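Side-chain contacts in glutaminase 1 (Escherichia coli, PDB 1U60), which catalyses the hydrolysis of L-glutamine to L-glutamate and ammonium: residues A[73-78]-A[140-145]; A[5-10]-A[43-48]; A[174-179]-A[183-188]; A[268-273]-A[303-308]; A[210-215]-A[229-234]. One frame throughout, in Å; residues are numbered along the deposited sequence. Where two conformers were deposited one is given.

Starting at the N terminus, contact 2 closes first, laying helix 4-18 on strand 42-47. Contact 1 then brings helix 132-147 back to helix 68-80, contact 3 joins the neighbouring helices 166-178 and 185-195 across a short loop, contact 5 sets the end of helix 202-213 against the start of helix 231-241, and contact 4 returns the C-terminal tail to strand 265-270. All five follow in series; none nests in or crosses another. In space, contacts 2, 4 and 5 touch one another around the five-stranded sheet, contact 5 reaches on to contact 1 through Asn230 and Ile234, and contact 3 stands apart in the helical part.

Contact 1 (A[73-78]-A[140-145]); sequences LALALE and LHIQQQ
Ile142 of helix 132-147 reaches across to Leu75 and Ala74 on helix 68-80, and its side chain supplies one whole half of the contact. At CB the chain forks. The CG2 branch sits between the backbone N and the carbonyl carbon and comes no nearer to the opposing segment than Leu75 CB, 4.2 Å from Ile142 CG2. The other branch leaves with CG1 anti to the backbone N (chi1 -154°) and carries on extended (chi2 176°), which sends CD1 to the surface of the opposing helix. There the terminal methyl meets Leu75 at several points: Ile142 CD1 is 3.6 Å from Leu75 N, 3.7 Å from Leu75 CB and 4.1 Å from Leu75 CD1. It also comes within 4.3 Å of Ala74 CB, the looser of the two partners. The methyl thus rests against the backbone between two successive residues, with the small Ala74 on one part of it and the root of Leu75 on another. The two branched chains cross obliquely. With Leu75 CA and Ile142 CA 7.0 Å apart, the helices approach closely enough for one extended isoleucine to bridge the gap. Ala74 also packs, with Leu77, on Ile234 of helix 231-241, while Leu75 leans on Arg138 and Ile139 as well. Helix 68-80 begins just beyond Ser66, a predicted substrate-binding residue. The contact is carried by buried hydrocarbon alone, so its hold comes from exclusion of water and shape, with no directional bond between the two segments.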
# COMPACT_ATOMS: atom_id res chain seq x y z
N LEU A 73 -0.57 9.94 14.76
CA LEU A 73 -1.23 8.68 14.52
C LEU A 73 -0.82 7.68 15.60
O LEU A 73 -1.63 6.90 16.11
CB LEU A 73 -0.88 8.15 13.12
CG LEU A 73 -1.33 6.74 12.79
CD1 LEU A 73 -2.87 6.63 13.04
CD2 LEU A 73 -0.95 6.30 11.39
N ALA A 74 0.49 7.61 15.86
CA ALA A 74 0.99 6.65 16.85
C ALA A 74 0.31 6.91 18.21
O ALA A 74 -0.18 5.99 18.87
CB ALA A 74 2.44 6.73 16.94
N LEU A 75 0.20 8.19 18.59
CA LEU A 75 -0.47 8.53 19.84
C LEU A 75 -1.96 8.16 19.83
O LEU A 75 -2.50 7.66 20.82
CB LEU A 75 -0.25 10.01 20.17
CG LEU A 75 -0.79 10.45 21.51
CD1 LEU A 75 -0.27 9.59 22.65
CD2 LEU A 75 -0.44 11.89 21.68
N ALA A 76 -2.64 8.41 18.71
CA ALA A 76 -4.07 8.11 18.64
C ALA A 76 -4.28 6.62 18.82
O ALA A 76 -5.22 6.17 19.49
CB ALA A 76 -4.65 8.53 17.35
N LEU A 77 -3.40 5.81 18.23
CA LEU A 77 -3.51 4.37 18.40
C LEU A 77 -3.32 3.94 19.85
O LEU A 77 -4.06 3.07 20.36
CB LEU A 77 -2.55 3.62 17.47
CG LEU A 77 -2.83 3.61 15.96
CD1 LEU A 77 -1.59 3.25 15.20
CD2 LEU A 77 -3.98 2.66 15.63
N GLU A 78 -2.40 4.56 20.56
CA GLU A 78 -2.17 4.25 21.96
C GLU A 78 -3.38 4.68 22.78
O GLU A 78 -3.80 3.95 23.70
CB GLU A 78 -0.92 4.95 22.51
CG GLU A 78 0.40 4.51 21.88
CD GLU A 78 0.72 3.06 22.18
OE1 GLU A 78 0.54 2.63 23.35
OE2 GLU A 78 1.10 2.32 21.25
N LEU A 140 3.66 16.90 21.43
CA LEU A 140 5.08 17.29 21.51
C LEU A 140 5.88 16.19 22.22
O LEU A 140 6.95 15.82 21.79
CB LEU A 140 5.25 18.64 22.20
CG LEU A 140 6.69 19.09 22.39
CD1 LEU A 140 7.40 19.21 21.05
CD2 LEU A 140 6.72 20.43 23.15
N HIS A 141 5.31 15.64 23.30
CA HIS A 141 6.00 14.62 24.09
C HIS A 141 6.21 13.35 23.27
O HIS A 141 7.29 12.79 23.30
CB HIS A 141 5.19 14.34 25.36
CG HIS A 141 5.86 13.41 26.29
ND1 HIS A 141 6.97 13.77 27.03
CD2 HIS A 141 5.61 12.11 26.59
CE1 HIS A 141 7.35 12.75 27.78
NE2 HIS A 141 6.55 11.72 27.52
N ILE A 142 5.20 12.89 22.55
CA ILE A 142 5.42 11.70 21.73
C ILE A 142 6.43 11.90 20.62
O ILE A 142 7.24 10.98 20.34
CB ILE A 142 4.12 11.05 21.24
CG1 ILE A 142 4.41 9.57 21.01
CG2 ILE A 142 3.55 11.73 19.99
CD1 ILE A 142 3.18 8.78 20.60
N GLN A 143 6.45 13.09 20.00
CA GLN A 143 7.51 13.39 19.01
C GLN A 143 8.90 13.27 19.66
O GLN A 143 9.79 12.66 19.12
CB GLN A 143 7.35 14.80 18.40
CG GLN A 143 6.15 15.07 17.57
CD GLN A 143 6.23 16.42 16.88
OE1 GLN A 143 7.26 17.11 16.92
NE2 GLN A 143 5.12 16.82 16.27
N GLN A 144 9.08 13.83 20.86
CA GLN A 144 10.34 13.72 21.56
C GLN A 144 10.67 12.28 21.95
O GLN A 144 11.84 11.84 21.83
CB GLN A 144 10.34 14.65 22.79
CG GLN A 144 10.23 16.15 22.43
CD GLN A 144 9.95 17.05 23.64
OE1 GLN A 144 9.45 16.58 24.69
NE2 GLN A 144 10.20 18.36 23.47
N GLN A 145 9.67 11.51 22.37
CA GLN A 145 9.88 10.12 22.71
C GLN A 145 10.29 9.28 21.51
O GLN A 145 11.12 8.41 21.65
CB GLN A 145 8.62 9.53 23.30
CG GLN A 145 8.28 10.00 24.67
CD GLN A 145 6.96 9.35 25.17
OE1 GLN A 145 5.87 9.57 24.59
NE2 GLN A 145 7.06 8.58 26.24

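Contact 2 (A[5-10]-A[43-48]); sequences NKLQQA and VAIVTC
Leu7, on the N-terminal helix 4-18, lies against Ile45 and Thr47 of strand 42-47, so that the helix packs on one face of the five-stranded antiparallel sheet. Ile45 and Thr47 point to this face, whereas Val46 between them turns to the other one and packs on helix 202-213. Leu7 divides its contacts by branch. Its CG lies 4.0 Å from Ile45 CD1, and the same isoleucine methyl is also 3.9 Å from the carbonyl oxygen Leu7 O, touching the helix backbone as well as the side chain. The Ile45 chain is extended to its tip, and it meets the leucine at about a right angle. The CD2 branch of Leu7 goes the other way along the strand and touches Thr47 CG2 at 3.7 Å. Two things shape that second touch. The first torsion of Leu7, -91°, is well off a staggered value, and Thr47 holds OG1 between the backbone N and the carbonyl carbon (chi1 71°), which leaves CG2 anti to the carbonyl carbon and facing the leucine. The hydroxyl of Thr47 is occupied elsewhere: OG1 accepts from Asn51 N in the turn toward strand 52-56. All three residues are buried, and Tyr53 of strand 52-56 adds to the cover over Leu7 and Thr47. On the same side Leu303 and Val299 of helix 290-303 pack on Ile45. An N-terminal and a C-terminal helix lying together on one face of an antiparallel five-stranded sheet is typical of the beta-lactamase-like fold, to whose clan the glutaminase family belongs.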
# COMPACT_ATOMS: atom_id res chain seq x y z
N ASN A 5 30.62 -1.64 8.86
CA ASN A 5 31.28 -1.17 7.67
C ASN A 5 30.32 -1.07 6.49
O ASN A 5 30.33 -0.07 5.77
CB ASN A 5 32.51 -2.05 7.34
CG ASN A 5 33.65 -1.85 8.34
OD1 ASN A 5 34.07 -0.73 8.59
ND2 ASN A 5 34.15 -2.93 8.91
N LYS A 6 29.48 -2.07 6.29
CA LYS A 6 28.54 -2.04 5.15
C LYS A 6 27.49 -0.94 5.34
O LYS A 6 27.11 -0.28 4.38
CB LYS A 6 27.87 -3.39 4.90
CG LYS A 6 28.79 -4.41 4.28
CD LYS A 6 28.17 -5.77 4.16
CE LYS A 6 29.09 -6.73 3.33
NZ LYS A 6 28.90 -8.16 3.77
N LEU A 7 27.06 -0.70 6.57
CA LEU A 7 26.05 0.33 6.82
C LEU A 7 26.62 1.74 6.61
O LEU A 7 26.00 2.58 5.96
CB LEU A 7 25.49 0.19 8.24
CG LEU A 7 24.24 -0.69 8.44
CD1 LEU A 7 24.25 -1.99 7.77
CD2 LEU A 7 24.02 -0.85 9.93
N GLN A 8 27.83 1.99 7.12
CA GLN A 8 28.44 3.27 6.90
C GLN A 8 28.73 3.45 5.40
O GLN A 8 28.54 4.52 4.87
CB GLN A 8 29.72 3.43 7.72
CG GLN A 8 30.32 4.82 7.52
CD GLN A 8 29.51 5.92 8.21
OE1 GLN A 8 29.16 6.93 7.61
NE2 GLN A 8 29.23 5.71 9.46
N GLN A 9 29.16 2.38 4.72
CA GLN A 9 29.39 2.45 3.27
C GLN A 9 28.14 2.78 2.50
O GLN A 9 28.18 3.51 1.53
CB GLN A 9 29.94 1.13 2.70
CG GLN A 9 31.40 0.87 2.98
CD GLN A 9 31.85 -0.47 2.42
OE1 GLN A 9 31.29 -0.95 1.40
NE2 GLN A 9 32.87 -1.08 3.06
N ALA A 10 27.02 2.21 2.92
CA ALA A 10 25.75 2.46 2.27
C ALA A 10 25.33 3.90 2.38
O ALA A 10 24.97 4.47 1.37
CB ALA A 10 24.67 1.53 2.80
N VAL A 43 21.84 11.89 4.90
CA VAL A 43 21.21 10.59 4.97
C VAL A 43 21.75 9.85 6.20
O VAL A 43 22.91 10.02 6.62
CB VAL A 43 21.42 9.79 3.68
CG1 VAL A 43 22.90 9.68 3.33
CG2 VAL A 43 20.78 8.45 3.78
N ALA A 44 20.88 9.07 6.83
CA ALA A 44 21.25 8.36 8.06
C ALA A 44 20.51 7.04 8.22
O ALA A 44 19.38 6.91 7.80
CB ALA A 44 20.99 9.22 9.33
N ILE A 45 21.15 6.12 8.95
CA ILE A 45 20.56 4.91 9.46
C ILE A 45 20.65 4.94 11.00
O ILE A 45 21.66 5.31 11.58
CB ILE A 45 21.36 3.69 9.00
CG1 ILE A 45 21.24 3.46 7.50
CG2 ILE A 45 20.99 2.45 9.78
CD1 ILE A 45 22.26 2.48 6.91
N VAL A 46 19.54 4.56 11.64
CA VAL A 46 19.54 4.22 13.03
C VAL A 46 19.01 2.79 13.15
O VAL A 46 17.89 2.51 12.74
CB VAL A 46 18.72 5.18 13.87
CG1 VAL A 46 18.71 4.66 15.36
CG2 VAL A 46 19.33 6.60 13.79
N THR A 47 19.82 1.88 13.69
CA THR A 47 19.43 0.46 13.73
C THR A 47 18.62 0.18 14.98
O THR A 47 18.64 0.95 15.92
CB THR A 47 20.66 -0.49 13.73
OG1 THR A 47 21.37 -0.45 14.98
CG2 THR A 47 21.68 -0.05 12.66
N CYS A 48 17.93 -0.96 14.96
CA CYS A 48 17.16 -1.43 16.11
C CYS A 48 18.02 -1.72 17.31
O CYS A 48 17.51 -1.80 18.44
CB CYS A 48 16.35 -2.65 15.72
SG CYS A 48 15.00 -2.09 14.69

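Contact 3 (A[174-179]-A[183-188]); sequences LLYSAG and CDAMEA
Asp184 OD2 takes two backbone N-H groups at the start of helix 185-195. The stronger bond comes from Glu187 N at 3.0 Å and is fairly straight, 162° at the hydrogen; the donor meets the oxygen on its anti side, 17° out of the carboxylate plane. A weak second bond comes from Met186 N at 3.3 Å. Asp184 is therefore the N-cap of this helix, and its negative charge at the helix's N-terminal end would probably be favourable. Across the contact, the first turn of the capped helix meets Tyr176 near the end of helix 166-178. The ring presents an edge to the carbonyl oxygen just ahead of the cap: Tyr176 CD2 is 3.7 Å from Cys183 O, which lies close to the ring plane. Together the two segments form a helix-loop-helix turn. Its first helix closes with a Schellman motif at Gly179, and the second opens on the Asp184 cap only a few residues later. Asn168 and Tyr192, both predicted to bind substrate, sit on these same two helices; the Cys183 side chain is about 9 Å from that of Tyr192. Closer to the helix axes the packing is aliphatic, with Tyr176 CB 4.3 Å from Ala185 CB. Tyr176 holds its CG anti to the backbone N (chi1 -173°), which swings the ring along the cap region, where CD2 also passes 4.2 Å from Ala185 N. Trp173, one turn earlier on helix 166-178, packs on Ala185 too, and Glu187 reaches away to make a salt bridge with Arg135 of helix 132-147.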
# COMPACT_ATOMS: atom_id res chain seq x y z
N LEU A 174 -14.95 21.50 7.46
CA LEU A 174 -15.59 20.44 6.70
C LEU A 174 -15.68 19.12 7.48
O LEU A 174 -16.74 18.45 7.49
CB LEU A 174 -14.84 20.15 5.42
CG LEU A 174 -14.95 21.22 4.32
CD1 LEU A 174 -14.02 20.88 3.17
CD2 LEU A 174 -16.41 21.44 3.86
N LEU A 175 -14.59 18.73 8.10
CA LEU A 175 -14.58 17.59 9.02
C LEU A 175 -15.61 17.77 10.16
O LEU A 175 -16.44 16.89 10.41
CB LEU A 175 -13.18 17.36 9.58
CG LEU A 175 -12.17 16.94 8.54
CD1 LEU A 175 -10.80 17.20 9.06
CD2 LEU A 175 -12.33 15.48 8.18
N TYR A 176 -15.59 18.91 10.82
CA TYR A 176 -16.45 19.15 11.96
C TYR A 176 -17.92 19.04 11.54
O TYR A 176 -18.76 18.43 12.24
CB TYR A 176 -16.18 20.51 12.52
CG TYR A 176 -16.90 20.79 13.82
CD1 TYR A 176 -18.16 21.38 13.82
CD2 TYR A 176 -16.31 20.46 15.03
CE1 TYR A 176 -18.83 21.62 15.00
CE2 TYR A 176 -16.98 20.70 16.22
CZ TYR A 176 -18.25 21.28 16.20
OH TYR A 176 -18.91 21.54 17.37
N SER A 177 -18.20 19.62 10.37
CA SER A 177 -19.55 19.64 9.83
C SER A 177 -20.06 18.23 9.53
O SER A 177 -21.24 17.95 9.72
CB SER A 177 -19.60 20.56 8.59
OG SER A 177 -20.86 20.44 7.95
N ALA A 178 -19.16 17.36 9.08
CA ALA A 178 -19.49 16.02 8.59
C ALA A 178 -19.54 15.01 9.69
O ALA A 178 -19.98 13.87 9.44
CB ALA A 178 -18.48 15.59 7.60
N GLY A 179 -19.08 15.38 10.89
CA GLY A 179 -19.02 14.39 11.96
C GLY A 179 -17.68 13.71 12.12
O GLY A 179 -17.57 12.78 12.91
N CYS A 183 -12.93 17.27 18.31
CA CYS A 183 -12.82 18.42 19.25
C CYS A 183 -13.15 19.68 18.48
O CYS A 183 -13.51 19.63 17.28
CB CYS A 183 -11.45 18.49 19.91
SG CYS A 183 -10.07 18.99 18.82
N ASP A 184 -13.09 20.80 19.15
CA ASP A 184 -13.32 22.11 18.55
C ASP A 184 -12.47 22.29 17.28
O ASP A 184 -11.29 21.96 17.29
CB ASP A 184 -12.97 23.14 19.61
CG ASP A 184 -13.01 24.56 19.10
OD1 ASP A 184 -14.12 25.15 19.05
OD2 ASP A 184 -11.98 25.19 18.75
N ALA A 185 -13.05 22.82 16.20
CA ALA A 185 -12.38 22.87 14.90
C ALA A 185 -11.10 23.70 14.96
O ALA A 185 -10.08 23.30 14.40
CB ALA A 185 -13.33 23.42 13.84
N MET A 186 -11.13 24.86 15.62
CA MET A 186 -9.98 25.73 15.58
C MET A 186 -8.88 25.22 16.53
O MET A 186 -7.73 25.34 16.21
CB MET A 186 -10.33 27.24 15.74
CG MET A 186 -11.01 27.82 14.40
SD MET A 186 -10.24 27.55 12.64
CE MET A 186 -10.97 25.99 12.18
N GLU A 187 -9.25 24.57 17.64
CA GLU A 187 -8.28 23.83 18.46
C GLU A 187 -7.54 22.76 17.66
O GLU A 187 -6.32 22.64 17.77
CB GLU A 187 -9.00 23.16 19.65
CG GLU A 187 -8.17 22.18 20.49
CD GLU A 187 -8.90 21.68 21.74
OE1 GLU A 187 -10.00 22.25 22.05
OE2 GLU A 187 -8.36 20.73 22.42
N ALA A 188 -8.28 21.93 16.93
CA ALA A 188 -7.65 20.91 16.11
C ALA A 188 -6.71 21.53 15.08
O ALA A 188 -5.60 21.03 14.86
CB ALA A 188 -8.68 20.05 15.41

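Contact 4 (A[268-273]-A[303-308]); sequences AVVPGV and LGYNVF
Tyr305 sets its CG anti to the carbonyl carbon (chi1 -61°) and Val270 its CG1 anti to the backbone N (chi1 -173°), and these two turns bring the valine methyl over the tyrosine ring. Val270 CG1 stands 3.9 Å from the ring centroid and 26° off its normal, a CH-pi contact shifted toward the CG side, where Tyr305 CG is 3.6 Å away. The opposite face has Leu303 O over its centre, so the ring is sandwiched between a methyl and a carbonyl. At the phenol end Val273 CG1 comes within 3.4 Å of Tyr305 OH. Farther along the tail, Pro271 CD meets Val307 CG1 at 3.9 Å. Both halves are shaped locally: a type II turn closes with Val273 N bonded to Val270 O, and Asn306 OD1 accepts from Phe308 N at 2.8 Å, an Asx turn that bends the tail. The tail leaves helix 290-303 through a Schellman motif at Gly304 and runs past the hairpin joining strands 265-270 and 274-279, where Met274 also packs on Tyr305; beyond it Val307 meets Val307 of the second subunit.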
# COMPACT_ATOMS: atom_id res chain seq x y z
N ALA A 268 12.02 6.08 5.89
CA ALA A 268 11.56 4.75 5.61
C ALA A 268 11.86 3.80 6.76
O ALA A 268 12.83 3.98 7.49
CB ALA A 268 12.20 4.25 4.37
N VAL A 269 11.02 2.78 6.92
CA VAL A 269 11.20 1.81 8.00
C VAL A 269 11.45 0.43 7.41
O VAL A 269 10.69 -0.03 6.58
CB VAL A 269 9.92 1.78 8.88
CG1 VAL A 269 10.11 0.75 10.00
CG2 VAL A 269 9.66 3.17 9.40
N VAL A 270 12.49 -0.24 7.91
CA VAL A 270 12.74 -1.65 7.64
C VAL A 270 12.27 -2.43 8.89
O VAL A 270 12.96 -2.41 9.92
CB VAL A 270 14.24 -1.96 7.31
CG1 VAL A 270 14.40 -3.40 6.88
CG2 VAL A 270 14.73 -1.04 6.19
N PRO A 271 11.09 -3.03 8.84
CA PRO A 271 10.51 -3.66 10.04
C PRO A 271 11.50 -4.68 10.63
O PRO A 271 12.06 -5.55 9.92
CB PRO A 271 9.23 -4.35 9.50
CG PRO A 271 8.88 -3.63 8.29
CD PRO A 271 10.21 -3.21 7.68
N GLY A 272 11.73 -4.56 11.92
CA GLY A 272 12.68 -5.41 12.63
C GLY A 272 14.15 -5.05 12.54
O GLY A 272 14.98 -5.69 13.20
N VAL A 273 14.50 -4.03 11.75
CA VAL A 273 15.90 -3.85 11.39
C VAL A 273 16.43 -2.44 11.61
O VAL A 273 17.39 -2.24 12.35
CB VAL A 273 16.16 -4.29 9.95
CG1 VAL A 273 17.67 -4.12 9.57
CG2 VAL A 273 15.72 -5.75 9.74
N LEU A 303 21.38 -2.35 0.61
CA LEU A 303 21.35 -3.28 1.72
C LEU A 303 20.34 -4.42 1.50
O LEU A 303 20.26 -5.34 2.33
CB LEU A 303 21.07 -2.54 3.05
CG LEU A 303 22.11 -1.51 3.49
CD1 LEU A 303 21.70 -0.84 4.81
CD2 LEU A 303 23.51 -2.14 3.58
N GLY A 304 19.59 -4.36 0.38
CA GLY A 304 18.67 -5.42 -0.03
C GLY A 304 17.35 -5.47 0.77
O GLY A 304 16.80 -6.55 0.96
N TYR A 305 16.87 -4.33 1.29
CA TYR A 305 15.61 -4.30 2.07
C TYR A 305 14.39 -3.84 1.29
O TYR A 305 14.41 -2.77 0.67
CB TYR A 305 15.75 -3.39 3.29
CG TYR A 305 16.82 -3.85 4.25
CD1 TYR A 305 16.78 -5.15 4.79
CD2 TYR A 305 17.83 -2.97 4.67
CE1 TYR A 305 17.74 -5.57 5.70
CE2 TYR A 305 18.79 -3.41 5.55
CZ TYR A 305 18.74 -4.69 6.07
OH TYR A 305 19.69 -5.14 6.97
N ASN A 306 13.35 -4.66 1.33
CA ASN A 306 12.10 -4.47 0.60
C ASN A 306 11.12 -5.48 1.18
O ASN A 306 11.43 -6.69 1.18
CB ASN A 306 12.30 -4.75 -0.89
CG ASN A 306 11.05 -4.49 -1.73
OD1 ASN A 306 9.96 -4.86 -1.34
ND2 ASN A 306 11.23 -3.94 -2.94
N VAL A 307 10.01 -5.03 1.73
CA VAL A 307 9.10 -5.96 2.41
C VAL A 307 8.37 -6.92 1.44
O VAL A 307 7.75 -7.90 1.89
CB VAL A 307 8.04 -5.24 3.28
CG1 VAL A 307 8.67 -4.25 4.27
CG2 VAL A 307 6.96 -4.57 2.46
N PHE A 308 8.46 -6.68 0.13
CA PHE A 308 7.90 -7.58 -0.90
C PHE A 308 8.88 -8.62 -1.43
O PHE A 308 8.59 -9.35 -2.39
CB PHE A 308 7.32 -6.74 -2.05
CG PHE A 308 6.30 -5.69 -1.56
CD1 PHE A 308 5.17 -6.10 -0.85
CD2 PHE A 308 6.49 -4.35 -1.78
CE1 PHE A 308 4.25 -5.18 -0.39
CE2 PHE A 308 5.57 -3.40 -1.26
CZ PHE A 308 4.45 -3.83 -0.56

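Contact 5 (A[210-215]-A[229-234]); sequences ATLAAG and DNVPYI
Leu212 and Ile234 meet at about a right angle, methyl against methyl, with Leu212 CD2 3.9 Å from Ile234 CD1. The leucine's CB does not itself aim at the other helix; CG lies beside the backbone N (chi1 -63°), and from there the CD2 branch bends across. Val231, one turn before Ile234, works differently, by spreading its two methyls over the end of helix 202-213. CG1 sits 3.4 Å from the carbonyl oxygen Leu212 O and, more loosely, 4.3 Å from Leu212 CB, while CG2 rests 3.8 Å from Gly215 C. Leu212 O already accepts from Gly215 N at 3.0 Å, a bond of the Schellman motif that ends the helix. Gly215, at positive phi, presents bare backbone to the valine, and the CA atoms of Gly215 and Val231 come within 6.0 Å. Where the chain leaves, Gly215 O is bonded to Arg224 NH1. The joint lies between strand 265-270, where Leu212 also packs on Val269, and helix 68-80, where Ile234 packs on Val70, and next to it on helix 231-241 Tyr233 meets Tyr252 of the second subunit.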
# COMPACT_ATOMS: atom_id res chain seq x y z
N ALA A 210 13.55 4.05 13.49
CA ALA A 210 14.12 2.97 14.23
C ALA A 210 13.22 2.57 15.41
O ALA A 210 13.11 1.40 15.73
CB ALA A 210 15.48 3.32 14.72
N THR A 211 12.52 3.52 15.97
CA THR A 211 11.57 3.22 17.04
C THR A 211 10.46 2.35 16.47
O THR A 211 10.05 1.35 17.09
CB THR A 211 11.04 4.50 17.66
OG1 THR A 211 12.13 5.23 18.28
CG2 THR A 211 10.01 4.14 18.73
N LEU A 212 9.98 2.69 15.27
CA LEU A 212 8.97 1.89 14.63
C LEU A 212 9.57 0.54 14.24
O LEU A 212 8.95 -0.52 14.46
CB LEU A 212 8.41 2.64 13.45
CG LEU A 212 7.68 3.96 13.71
CD1 LEU A 212 7.36 4.71 12.38
CD2 LEU A 212 6.40 3.74 14.56
N ALA A 213 10.79 0.52 13.68
CA ALA A 213 11.39 -0.75 13.26
C ALA A 213 11.57 -1.72 14.46
O ALA A 213 11.49 -2.93 14.29
CB ALA A 213 12.76 -0.52 12.56
N ALA A 214 11.85 -1.16 15.65
CA ALA A 214 12.07 -1.91 16.88
C ALA A 214 10.76 -2.31 17.59
O ALA A 214 10.79 -2.84 18.71
CB ALA A 214 12.94 -1.12 17.82
N GLY A 215 9.63 -2.14 16.92
CA GLY A 215 8.33 -2.48 17.46
C GLY A 215 7.91 -1.56 18.59
O GLY A 215 7.15 -1.96 19.50
N ASP A 229 2.05 -4.13 19.06
CA ASP A 229 0.92 -4.53 18.23
C ASP A 229 0.34 -3.34 17.47
O ASP A 229 -0.39 -3.53 16.52
CB ASP A 229 -0.20 -5.16 19.06
CG ASP A 229 0.11 -6.58 19.49
OD1 ASP A 229 0.96 -7.30 18.88
OD2 ASP A 229 -0.49 -7.08 20.46
N ASN A 230 0.63 -2.12 17.92
CA ASN A 230 0.18 -0.91 17.21
C ASN A 230 1.03 -0.56 16.02
O ASN A 230 0.54 0.11 15.13
CB ASN A 230 0.05 0.29 18.16
CG ASN A 230 -1.20 0.20 19.02
OD1 ASN A 230 -2.19 -0.42 18.59
ND2 ASN A 230 -1.18 0.78 20.22
N VAL A 231 2.29 -0.99 15.99
CA VAL A 231 3.21 -0.53 14.96
C VAL A 231 2.79 -0.96 13.56
O VAL A 231 2.88 -0.14 12.64
CB VAL A 231 4.65 -0.88 15.29
CG1 VAL A 231 5.56 -0.45 14.19
CG2 VAL A 231 5.07 -0.11 16.56
N PRO A 232 2.36 -2.20 13.34
CA PRO A 232 2.00 -2.56 11.95
C PRO A 232 0.89 -1.68 11.35
O PRO A 232 0.85 -1.51 10.14
CB PRO A 232 1.57 -4.03 12.08
CG PRO A 232 2.34 -4.50 13.21
CD PRO A 232 2.28 -3.36 14.24
N TYR A 233 -0.00 -1.13 12.19
CA TYR A 233 -1.07 -0.25 11.69
C TYR A 233 -0.46 1.04 11.17
O TYR A 233 -0.89 1.60 10.18
CB TYR A 233 -2.04 0.08 12.80
CG TYR A 233 -2.78 -1.14 13.34
CD1 TYR A 233 -3.76 -1.79 12.56
CD2 TYR A 233 -2.51 -1.64 14.61
CE1 TYR A 233 -4.42 -2.88 13.05
CE2 TYR A 233 -3.18 -2.72 15.10
CZ TYR A 233 -4.12 -3.36 14.32
OH TYR A 233 -4.79 -4.43 14.82
N ILE A 234 0.52 1.53 11.92
CA ILE A 234 1.22 2.79 11.52
C ILE A 234 1.93 2.60 10.18
O ILE A 234 1.83 3.42 9.27
CB ILE A 234 2.22 3.22 12.54
CG1 ILE A 234 1.54 3.53 13.85
CG2 ILE A 234 3.01 4.42 12.03
CD1 ILE A 234 2.52 3.59 14.99